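Local coordinates for putative uncharacterized protein Ta1305 (Thermoplasma acidophilum, PDB 4RKS), which phosphorylates (R)-mevalonate at its 3-hydroxyl with ATP, in the alternative mevalonate pathway of isoprenoid biosynthesis used by extreme acidophiles, at residues 94-97 with 98-102; 218-221 with 222-226; 241-244 with 245-249; 281-284 with 285-289. All blocks are in the same frame, centred on the assembly; numbering follows the deposited sequence.

How the contacts relate
Contact 1 stands apart from the others: it lies in the N-terminal part, where Leu97 packs near the ATP-binding Tyr115, and its centre is about 36 Å from that of contact 2. Contacts 2, 3 and 4 follow one another in the C-terminal part. Contact 2 begins helix 220-238 and comes closest to the substrate, the Arg223 side chain being about 7 Å from bound mevalonate. Contact 3 begins helix 243-262, and the Phe247 side chain is about 12 Å from bound mevalonate. Contact 4, away from the annotated sites, still touches contact 3, since Trp288 packs on Lys244 and Phe247 and its NE1 lies 3.0 Å from Asp248 OD1, a probable hydrogen bond.

Contact 1: 94-97 with 98-102; sequences RRVL and DRYSS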
loop_
_atom_site.group_PDB
_atom_site.type_symbol
_atom_site.label_atom_id
_atom_site.label_comp_id
_atom_site.label_asym_id
_atom_site.label_seq_id
_atom_site.Cartn_x
_atom_site.Cartn_y
_atom_site.Cartn_z
ATOM N N ARG A 94 -0.005 -13.170 -14.704
ATOM C CA ARG A 94 -0.591 -14.301 -15.405
ATOM C C ARG A 94 -0.885 -15.490 -14.475
ATOM O O ARG A 94 -1.818 -16.239 -14.726
ATOM C CB ARG A 94 0.309 -14.727 -16.567
ATOM C CG ARG A 94 0.233 -13.754 -17.754
ATOM C CD ARG A 94 0.850 -14.309 -19.027
ATOM N NE ARG A 94 2.270 -14.593 -18.872
ATOM C CZ ARG A 94 3.049 -15.051 -19.847
ATOM N NH1 ARG A 94 2.543 -15.273 -21.057
ATOM N NH2 ARG A 94 4.333 -15.289 -19.612
ATOM N N ARG A 95 -0.109 -15.642 -13.403
ATOM C CA ARG A 95 -0.398 -16.648 -12.370
ATOM C C ARG A 95 -1.787 -16.485 -11.773
ATOM O O ARG A 95 -2.529 -17.463 -11.634
ATOM C CB ARG A 95 0.621 -16.587 -11.233
ATOM C CG ARG A 95 1.634 -17.704 -11.256
ATOM C CD ARG A 95 2.569 -17.615 -10.065
ATOM N NE ARG A 95 3.823 -18.316 -10.321
ATOM C CZ ARG A 95 4.858 -17.775 -10.953
ATOM N NH1 ARG A 95 5.965 -18.479 -11.146
ATOM N NH2 ARG A 95 4.787 -16.526 -11.392
ATOM N N VAL A 96 -2.117 -15.248 -11.403
ATOM C CA VAL A 96 -3.423 -14.917 -10.826
ATOM C C VAL A 96 -4.530 -15.168 -11.829
ATOM O O VAL A 96 -5.570 -15.756 -11.508
ATOM C CB VAL A 96 -3.492 -13.446 -10.371
ATOM C CG1 VAL A 96 -4.894 -13.103 -9.901
ATOM C CG2 VAL A 96 -2.468 -13.168 -9.288
ATOM N N LEU A 97 -4.326 -14.701 -13.052
ATOM C CA LEU A 97 -5.342 -14.886 -14.064
ATOM C C LEU A 97 -5.608 -16.381 -14.307
ATOM O O LEU A 97 -6.761 -16.777 -14.447
ATOM C CB LEU A 97 -4.946 -14.175 -15.354
ATOM C CG LEU A 97 -4.750 -12.654 -15.163
ATOM C CD1 LEU A 97 -4.538 -11.985 -16.496
ATOM C CD2 LEU A 97 -5.931 -12.029 -14.413
ATOM N N ASP A 98 -4.560 -17.206 -14.333
ATOM C CA ASP A 98 -4.742 -18.645 -14.561
ATOM C C ASP A 98 -5.492 -19.320 -13.415
ATOM O O ASP A 98 -6.351 -20.180 -13.654
ATOM C CB ASP A 98 -3.396 -19.358 -14.767
ATOM C CG ASP A 98 -2.719 -18.972 -16.070
ATOM O OD1 ASP A 98 -3.425 -18.549 -17.012
ATOM O OD2 ASP A 98 -1.477 -19.099 -16.152
ATOM N N ARG A 99 -5.165 -18.938 -12.182
ATOM C CA ARG A 99 -5.817 -19.511 -10.995
ATOM C C ARG A 99 -7.341 -19.333 -11.006
ATOM O O ARG A 99 -8.073 -20.198 -10.521
ATOM C CB ARG A 99 -5.215 -18.903 -9.725
ATOM C CG ARG A 99 -6.000 -19.144 -8.435
ATOM C CD ARG A 99 -6.087 -20.621 -8.045
ATOM N NE ARG A 99 -6.674 -20.802 -6.714
ATOM C CZ ARG A 99 -7.974 -20.974 -6.469
ATOM N NH1 ARG A 99 -8.396 -21.128 -5.221
ATOM N NH2 ARG A 99 -8.855 -20.998 -7.462
ATOM N N TYR A 100 -7.824 -18.229 -11.571
ATOM C CA TYR A 100 -9.263 -17.964 -11.595
ATOM C C TYR A 100 -9.847 -18.139 -12.994
ATOM O O TYR A 100 -10.796 -17.450 -13.379
ATOM C CB TYR A 100 -9.548 -16.550 -11.041
ATOM C CG TYR A 100 -9.238 -16.510 -9.557
ATOM C CD1 TYR A 100 -10.196 -16.894 -8.625
ATOM C CD2 TYR A 100 -7.964 -16.173 -9.095
ATOM C CE1 TYR A 100 -9.919 -16.898 -7.279
ATOM C CE2 TYR A 100 -7.674 -16.174 -7.744
ATOM C CZ TYR A 100 -8.661 -16.538 -6.840
ATOM O OH TYR A 100 -8.401 -16.546 -5.491
ATOM N N SER A 101 -9.282 -19.081 -13.746
ATOM C CA SER A 101 -9.729 -19.327 -15.110
ATOM C C SER A 101 -11.205 -19.723 -15.180
ATOM O O SER A 101 -11.902 -19.357 -16.127
ATOM C CB SER A 101 -8.860 -20.408 -15.767
ATOM O OG SER A 101 -8.946 -21.622 -15.053
ATOM N N SER A 102 -11.691 -20.452 -14.174
ATOM C CA SER A 102 -13.093 -20.859 -14.167
ATOM C C SER A 102 -14.015 -19.648 -14.050
ATOM O O SER A 102 -15.094 -19.615 -14.654
ATOM C CB SER A 102 -13.371 -21.853 -13.032
ATOM O OG SER A 102 -13.085 -21.280 -11.770
#
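The carbonyl oxygen of Arg94 accepts from Asp98 N at 2.9 Å, the shortest of the helical bonds here, with an N-H...O angle of 156°. One residue on, Arg99 N binds Arg95 O at 3.1 Å. The ladder then frays: Tyr100 N makes two weak bonds, to Val96 O at 3.3 Å and to Leu97 O at 3.4 Å, as the chain leaves helical angles at Tyr100. The Tyr100 ring projects from the side of the helix, with Val96 O at its edge and in its plane, 3.4 Å from CD2; the same CD2 is 4.4 Å from Val96 CG1. A tyrosine suits this place because its flat hydrocarbon body joins Val96 against Ile138 of helix 128-141, while its hydroxyl hydrogen-bonds Asp153. Asp98, with CG anti to its own carbonyl carbon (chi1 -69°), brings its carboxylate beside Arg94 O; two acceptors cannot bond, and OD2 is instead engaged in a salt bridge with Arg91. Beyond the turn, Ser101 N binds Asp98 O at 3.1 Å, and Ser101 OG reaches the same oxygen weakly. Tyr100, which ends helix 92-99 and N-caps helix 101-108, is thus a single non-helical residue joining the two helices, within the N-terminal domain of a GHMP kinase.

Contact 2: 218-221 with 222-226; sequences DLYP and ARKKH
Tyr220 and Lys224, one turn apart, pack together in the first turn of helix 220-238, which belongs to the C-terminal domain of this GHMP kinase. The contact is a CH-pi interaction: Lys224 CD stands 3.7 Å from the centroid of the Tyr220 ring, over one face and 30° off the ring normal. Lys224 CG lies over the same face, 3.7 Å above the plane of the Tyr220 ring and also off-centre. The tyrosine reaches this place because its CG is turned opposite the backbone nitrogen (chi1 -172°), which carries the ring forward along the helix. Lys224 takes the other common choice, CG beside its own nitrogen (chi1 -68°), and then bends at chi3. Its methylenes therefore lie across the aromatic face, a task that the long aliphatic part of a lysine suits well. At the far end of the ring the hydroxyl hydrogen-bonds Gly39 O.

Arg223 behaves differently. Its CB rests 3.4 Å from Tyr220 O, but the chain, bent at chi2, leads away from the first turn to a salt bridge with Asp253 and a hydrogen bond to Leu37 O. Leu37 belongs to the mevalonate pocket, so the arginine ties this helix to the pocket wall and to helix 243-262. Pro221 fits a first turn, where its lack of an N-H costs no helical bond. The regular ladder begins with Arg223 N to Leu219 O at 3.0 Å and Lys224 N to Tyr220 O at 3.1 Å. Before it, a water spans the start of the helix, donating to Asp218 O at 2.7 Å and accepting from Ala222 N at 3.2 Å.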
loop_
_atom_site.group_PDB
_atom_site.type_symbol
_atom_site.label_atom_id
_atom_site.label_comp_id
_atom_site.label_asym_id
_atom_site.label_seq_id
_atom_site.Cartn_x
_atom_site.Cartn_y
_atom_site.Cartn_z
ATOM N N ASP A 218 20.872 -8.448 12.622
ATOM C CA ASP A 218 20.815 -9.167 13.892
ATOM C C ASP A 218 19.621 -8.739 14.745
ATOM O O ASP A 218 19.181 -9.467 15.630
ATOM C CB ASP A 218 22.109 -8.942 14.673
ATOM C CG ASP A 218 23.330 -8.928 13.771
ATOM O OD1 ASP A 218 23.365 -9.731 12.814
ATOM O OD2 ASP A 218 24.245 -8.112 14.008
ATOM N N LEU A 219 19.111 -7.543 14.487
ATOM C CA LEU A 219 17.928 -7.061 15.188
ATOM C C LEU A 219 16.636 -7.540 14.524
ATOM O O LEU A 219 15.546 -7.272 15.031
ATOM C CB LEU A 219 17.941 -5.536 15.248
ATOM C CG LEU A 219 19.209 -4.923 15.815
ATOM C CD1 LEU A 219 19.324 -3.482 15.358
ATOM C CD2 LEU A 219 19.177 -5.014 17.324
ATOM N N TYR A 220 16.744 -8.248 13.398
ATOM C CA TYR A 220 15.541 -8.617 12.655
ATOM C C TYR A 220 14.571 -9.494 13.449
ATOM O O TYR A 220 13.361 -9.247 13.399
ATOM C CB TYR A 220 15.878 -9.307 11.330
ATOM C CG TYR A 220 14.650 -9.525 10.468
ATOM C CD1 TYR A 220 13.871 -8.448 10.060
ATOM C CD2 TYR A 220 14.272 -10.797 10.066
ATOM C CE1 TYR A 220 12.742 -8.634 9.278
ATOM C CE2 TYR A 220 13.162 -10.990 9.275
ATOM C CZ TYR A 220 12.391 -9.907 8.892
ATOM O OH TYR A 220 11.280 -10.102 8.112
ATOM N N PRO A 221 15.074 -10.521 14.165
ATOM C CA PRO A 221 14.110 -11.294 14.958
ATOM C C PRO A 221 13.284 -10.473 15.945
ATOM O O PRO A 221 12.091 -10.737 16.075
ATOM C CB PRO A 221 14.991 -12.297 15.717
ATOM C CG PRO A 221 16.340 -12.254 15.070
ATOM C CD PRO A 221 16.318 -11.284 13.945
ATOM N N ALA A 222 13.899 -9.514 16.631
ATOM C CA ALA A 222 13.169 -8.670 17.577
ATOM C C ALA A 222 12.225 -7.709 16.858
ATOM O O ALA A 222 11.168 -7.359 17.382
ATOM C CB ALA A 222 14.132 -7.887 18.449
ATOM N N ARG A 223 12.623 -7.268 15.670
ATOM C CA ARG A 223 11.799 -6.362 14.868
ATOM C C ARG A 223 10.469 -7.022 14.534
ATOM O O ARG A 223 9.417 -6.397 14.636
ATOM C CB ARG A 223 12.536 -5.951 13.589
ATOM C CG ARG A 223 11.680 -5.252 12.530
ATOM C CD ARG A 223 11.059 -3.957 13.038
ATOM N NE ARG A 223 10.037 -3.466 12.118
ATOM C CZ ARG A 223 9.067 -2.616 12.446
ATOM N NH1 ARG A 223 8.980 -2.148 13.684
ATOM N NH2 ARG A 223 8.169 -2.238 11.536
ATOM N N LYS A 224 10.515 -8.295 14.155
ATOM C CA LYS A 224 9.302 -9.024 13.799
ATOM C C LYS A 224 8.343 -9.108 14.975
ATOM O O LYS A 224 7.133 -8.995 14.802
ATOM C CB LYS A 224 9.640 -10.436 13.297
ATOM C CG LYS A 224 10.362 -10.440 11.962
ATOM C CD LYS A 224 11.159 -11.700 11.775
ATOM C CE LYS A 224 10.286 -12.913 11.838
ATOM N NZ LYS A 224 11.056 -14.129 11.470
ATOM N N LYS A 225 8.887 -9.309 16.173
ATOM C CA LYS A 225 8.066 -9.346 17.378
ATOM C C LYS A 225 7.533 -7.955 17.744
ATOM O O LYS A 225 6.367 -7.811 18.124
ATOM C CB LYS A 225 8.861 -9.942 18.543
ATOM C CG LYS A 225 9.115 -11.438 18.369
ATOM C CD LYS A 225 9.574 -12.082 19.663
ATOM C CE LYS A 225 9.696 -13.586 19.514
ATOM N NZ LYS A 225 9.814 -14.246 20.843
ATOM N N HIS A 226 8.386 -6.941 17.613
ATOM C CA HIS A 226 8.004 -5.546 17.857
ATOM C C HIS A 226 6.898 -5.114 16.903
ATOM O O HIS A 226 6.010 -4.330 17.263
ATOM C CB HIS A 226 9.205 -4.606 17.696
ATOM C CG HIS A 226 10.238 -4.734 18.775
ATOM N ND1 HIS A 226 11.547 -4.326 18.605
ATOM C CD2 HIS A 226 10.157 -5.216 20.039
ATOM C CE1 HIS A 226 12.226 -4.556 19.715
ATOM N NE2 HIS A 226 11.406 -5.095 20.601
HETATM O O HOH W 1 17.033 -9.626 17.227
#

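Contact 3: 241-244 with 245-249; sequences NDIK and GIFDL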
loop_
_atom_site.group_PDB
_atom_site.type_symbol
_atom_site.label_atom_id
_atom_site.label_comp_id
_atom_site.label_asym_id
_atom_site.label_seq_id
_atom_site.Cartn_x
_atom_site.Cartn_y
_atom_site.Cartn_z
ATOM N N ASN A 241 -11.003 5.244 18.945
ATOM C CA ASN A 241 -10.693 6.132 17.827
ATOM C C ASN A 241 -9.534 7.068 18.138
ATOM O O ASN A 241 -9.580 8.249 17.790
ATOM C CB ASN A 241 -11.930 6.953 17.433
ATOM C CG ASN A 241 -13.070 6.087 16.933
ATOM O OD1 ASN A 241 -12.882 5.249 16.058
ATOM N ND2 ASN A 241 -14.262 6.280 17.499
ATOM N N ASP A 242 -8.498 6.544 18.794
ATOM C CA ASP A 242 -7.341 7.362 19.149
ATOM C C ASP A 242 -6.434 7.503 17.943
ATOM O O ASP A 242 -5.394 6.840 17.859
ATOM C CB ASP A 242 -6.566 6.760 20.328
ATOM C CG ASP A 242 -5.494 7.704 20.865
ATOM O OD1 ASP A 242 -5.297 8.793 20.269
ATOM O OD2 ASP A 242 -4.845 7.354 21.871
ATOM N N ILE A 243 -6.829 8.364 17.012
ATOM C CA ILE A 243 -6.103 8.499 15.758
ATOM C C ILE A 243 -4.695 9.056 15.993
ATOM O O ILE A 243 -3.745 8.607 15.362
ATOM C CB ILE A 243 -6.851 9.398 14.766
ATOM C CG1 ILE A 243 -8.275 8.877 14.532
ATOM C CG2 ILE A 243 -6.094 9.457 13.457
ATOM C CD1 ILE A 243 -8.328 7.469 13.968
ATOM N N LYS A 244 -4.560 10.026 16.900
ATOM C CA LYS A 244 -3.238 10.557 17.217
ATOM C C LYS A 244 -2.295 9.481 17.754
ATOM O O LYS A 244 -1.117 9.453 17.403
ATOM C CB LYS A 244 -3.341 11.713 18.212
ATOM C CG LYS A 244 -3.820 13.015 17.576
ATOM C CD LYS A 244 -3.709 14.174 18.571
ATOM C CE LYS A 244 -4.108 15.489 17.945
ATOM N NZ LYS A 244 -5.557 15.515 17.619
ATOM N N GLY A 245 -2.812 8.578 18.576
ATOM C CA GLY A 245 -1.987 7.515 19.125
ATOM C C GLY A 245 -1.482 6.596 18.029
ATOM O O GLY A 245 -0.323 6.181 18.017
ATOM N N ILE A 246 -2.360 6.285 17.090
ATOM C CA ILE A 246 -1.999 5.415 15.985
ATOM C C ILE A 246 -0.875 6.051 15.166
ATOM O O ILE A 246 0.106 5.381 14.838
ATOM C CB ILE A 246 -3.246 5.098 15.113
ATOM C CG1 ILE A 246 -4.162 4.122 15.868
ATOM C CG2 ILE A 246 -2.859 4.474 13.782
ATOM C CD1 ILE A 246 -5.600 4.060 15.304
ATOM N N PHE A 247 -0.982 7.347 14.878
ATOM C CA PHE A 247 0.026 7.985 14.028
ATOM C C PHE A 247 1.318 8.255 14.793
ATOM O O PHE A 247 2.406 8.068 14.241
ATOM C CB PHE A 247 -0.498 9.276 13.413
ATOM C CG PHE A 247 -1.368 9.061 12.194
ATOM C CD1 PHE A 247 -0.853 8.455 11.062
ATOM C CD2 PHE A 247 -2.691 9.495 12.176
ATOM C CE1 PHE A 247 -1.640 8.267 9.938
ATOM C CE2 PHE A 247 -3.491 9.305 11.039
ATOM C CZ PHE A 247 -2.957 8.693 9.927
ATOM N N ASP A 248 1.206 8.661 16.057
ATOM C CA ASP A 248 2.379 8.731 16.938
ATOM C C ASP A 248 3.177 7.428 16.915
ATOM O O ASP A 248 4.403 7.441 16.836
ATOM C CB ASP A 248 1.980 9.014 18.385
ATOM C CG ASP A 248 1.503 10.432 18.608
ATOM O OD1 ASP A 248 1.670 11.292 17.716
ATOM O OD2 ASP A 248 0.959 10.683 19.704
ATOM N N LEU A 249 2.474 6.298 17.008
ATOM C CA LEU A 249 3.127 4.993 16.999
ATOM C C LEU A 249 3.746 4.679 15.628
ATOM O O LEU A 249 4.836 4.114 15.557
ATOM C CB LEU A 249 2.134 3.902 17.404
ATOM C CG LEU A 249 2.601 2.451 17.559
ATOM C CD1 LEU A 249 1.680 1.706 18.488
ATOM C CD2 LEU A 249 2.591 1.735 16.214
#
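The Phe247 ring meets Ile243 CG2 along its CD2-CE2 side, CE2 being 3.6 Å from the methyl, while Ile243 O approaches CD2 obliquely at 3.5 Å. The two side chains run side by side, pointing the same way, because Ile243 CG2 is turned opposite its own nitrogen and faces the ring one turn on. Both are apolar and buried: Phe247 also packs on Trp288 and Ala290, and Ile243 on Leu185 and Phe190.

The other flat group is the Asp242 carboxylate. Gly245 N reaches OD1 at 3.0 Å from above its plane, with an N-H...O angle of 150°. This is the N-cap of helix 243-262, following directly on the Schellman motif that closes helix 220-238, in which Asn241, with positive phi, is the C-prime residue. With CG anti to the backbone nitrogen (chi1 -171°), Asp242 folds over the first turn; an aspartate suits the place, since its charge probably also complements the helix dipole. Its carboxylate occupies the side of Gly245 where a CB would point, with Asp242 OD2 4.0 Å from Gly245 CA, and the absence of a side chain lets Asp242 close over the N-H.

Helical bonding starts at once, Ile246 N to Asp242 O at 3.2 Å and Phe247 N to Ile243 O at 3.1 Å. Asp248 N to Lys244 O is shorter, 2.8 Å. The tip of Lys244 forms a salt bridge with Glu304 and a hydrogen bond with the hydroxyl of Tyr193.

Contact 4: 281-284 with 285-289; sequences KLIR and KDYWN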
loop_
_atom_site.group_PDB
_atom_site.type_symbol
_atom_site.label_atom_id
_atom_site.label_comp_id
_atom_site.label_asym_id
_atom_site.label_seq_id
_atom_site.Cartn_x
_atom_site.Cartn_y
_atom_site.Cartn_z
ATOM N N LYS A 281 9.727 18.399 14.032
ATOM C CA LYS A 281 9.926 18.343 15.476
ATOM C C LYS A 281 9.714 19.712 16.140
ATOM O O LYS A 281 9.261 19.801 17.278
ATOM C CB LYS A 281 11.332 17.824 15.781
ATOM C CG LYS A 281 11.562 17.362 17.201
ATOM C CD LYS A 281 12.938 16.706 17.321
ATOM C CE LYS A 281 13.066 15.855 18.576
ATOM N NZ LYS A 281 13.126 16.675 19.816
ATOM N N LEU A 282 10.046 20.774 15.414
ATOM C CA LEU A 282 9.907 22.134 15.925
ATOM C C LEU A 282 8.444 22.562 16.009
ATOM O O LEU A 282 7.978 22.993 17.059
ATOM C CB LEU A 282 10.686 23.111 15.046
ATOM C CG LEU A 282 10.508 24.604 15.351
ATOM C CD1 LEU A 282 11.033 24.944 16.740
ATOM C CD2 LEU A 282 11.184 25.463 14.284
ATOM N N ILE A 283 7.714 22.430 14.907
ATOM C CA ILE A 283 6.323 22.869 14.890
ATOM C C ILE A 283 5.397 21.936 15.655
ATOM O O ILE A 283 4.248 22.298 15.922
ATOM C CB ILE A 283 5.798 23.029 13.459
ATOM C CG1 ILE A 283 6.060 21.774 12.633
ATOM C CG2 ILE A 283 6.470 24.206 12.798
ATOM C CD1 ILE A 283 5.625 21.913 11.177
ATOM N N ARG A 284 5.895 20.754 16.024
ATOM C CA ARG A 284 5.092 19.800 16.795
ATOM C C ARG A 284 4.719 20.403 18.145
ATOM O O ARG A 284 3.684 20.074 18.723
ATOM C CB ARG A 284 5.833 18.467 16.983
ATOM C CG ARG A 284 4.989 17.361 17.628
ATOM C CD ARG A 284 5.557 15.972 17.356
ATOM N NE ARG A 284 5.746 15.731 15.927
ATOM C CZ ARG A 284 6.900 15.377 15.369
ATOM N NH1 ARG A 284 7.983 15.198 16.122
ATOM N NH2 ARG A 284 6.970 15.192 14.055
ATOM N N LYS A 285 5.565 21.299 18.636
ATOM C CA LYS A 285 5.307 21.972 19.905
ATOM C C LYS A 285 4.182 22.997 19.757
ATOM O O LYS A 285 3.547 23.379 20.737
ATOM C CB LYS A 285 6.584 22.636 20.413
ATOM C CG LYS A 285 7.713 21.652 20.696
ATOM C CD LYS A 285 8.991 22.383 21.083
ATOM C CE LYS A 285 9.375 23.418 20.027
ATOM N NZ LYS A 285 10.662 24.107 20.337
ATOM N N ASP A 286 3.932 23.408 18.516
ATOM C CA ASP A 286 2.910 24.401 18.193
ATOM C C ASP A 286 1.556 23.737 17.881
ATOM O O ASP A 286 0.528 24.082 18.475
ATOM C CB ASP A 286 3.398 25.265 17.016
ATOM C CG ASP A 286 2.403 26.347 16.609
ATOM O OD1 ASP A 286 1.478 26.647 17.382
ATOM O OD2 ASP A 286 2.557 26.901 15.503
ATOM N N TYR A 287 1.552 22.788 16.947
ATOM C CA TYR A 287 0.366 21.984 16.705
ATOM C C TYR A 287 0.766 20.542 16.401
ATOM O O TYR A 287 1.890 20.282 15.989
ATOM C CB TYR A 287 -0.483 22.575 15.578
ATOM C CG TYR A 287 0.183 22.722 14.220
ATOM C CD1 TYR A 287 0.920 23.861 13.901
ATOM C CD2 TYR A 287 0.036 21.739 13.239
ATOM C CE1 TYR A 287 1.510 24.005 12.651
ATOM C CE2 TYR A 287 0.619 21.874 11.992
ATOM C CZ TYR A 287 1.359 23.006 11.702
ATOM O OH TYR A 287 1.938 23.136 10.457
ATOM N N TRP A 288 -0.150 19.605 16.622
ATOM C CA TRP A 288 0.182 18.190 16.492
ATOM C C TRP A 288 0.531 17.789 15.061
ATOM O O TRP A 288 -0.126 18.191 14.093
ATOM C CB TRP A 288 -0.967 17.316 16.989
ATOM C CG TRP A 288 -0.680 15.836 16.866
ATOM C CD1 TRP A 288 -0.010 15.046 17.766
ATOM C CD2 TRP A 288 -1.045 14.979 15.775
ATOM N NE1 TRP A 288 0.060 13.743 17.297
ATOM C CE2 TRP A 288 -0.567 13.681 16.080
ATOM C CE3 TRP A 288 -1.729 15.181 14.569
ATOM C CZ2 TRP A 288 -0.768 12.596 15.228
ATOM C CZ3 TRP A 288 -1.917 14.102 13.723
ATOM C CH2 TRP A 288 -1.431 12.827 14.053
ATOM N N ASN A 289 1.581 16.997 14.937
ATOM C CA ASN A 289 1.817 16.235 13.722
ATOM C C ASN A 289 2.566 14.969 14.078
ATOM O O ASN A 289 3.086 14.840 15.189
ATOM C CB ASN A 289 2.600 17.037 12.684
ATOM C CG ASN A 289 4.070 17.171 13.031
ATOM O OD1 ASN A 289 4.850 16.222 12.895
ATOM N ND2 ASN A 289 4.458 18.357 13.483
#
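Arg284 meets Asn289 along almost its whole length. Its CB lies 3.8 Å from Asn289 ND2, CG comes within 4.0 Å of Asn289 O, and CD is 3.5 Å from that same oxygen. Then the polar atoms take over: NE donates to Asn289 O at 2.9 Å, the donor standing above the carbonyl plane, and weakly to OD1. CZ sits behind the two donors, facing OD1. NH2 at the tip makes the short bond, 2.6 Å to Asn289 OD1, which lies at the guanidinium edge and close to its plane. The bend at chi3 (-54°) turns this NE-NH2 side toward the asparagine, and the guanidinium and amide planes stand 64° apart. Asn289 has its CG between the backbone nitrogen and the carbonyl carbon (chi1 75°), a setting that brings OD1 to the arginine while ND2 donates to Leu280 O.

Near the end of helix 271-283, Ile283 O accepts two bonds, from Asp286 N at 2.8 Å and from Tyr287 N at 2.9 Å, the second almost straight along the carbonyl. Ile283 and Tyr287 point the same way, the isoleucine CD1 4.0 Å from the tyrosine OH. An asparagine suits position 289 because its amide can accept from Arg284 and donate to Leu280 O at once. So held, the buried Asn289 probably has little rotational freedom, and the arginine's charge would be expected to polarise both acceptors.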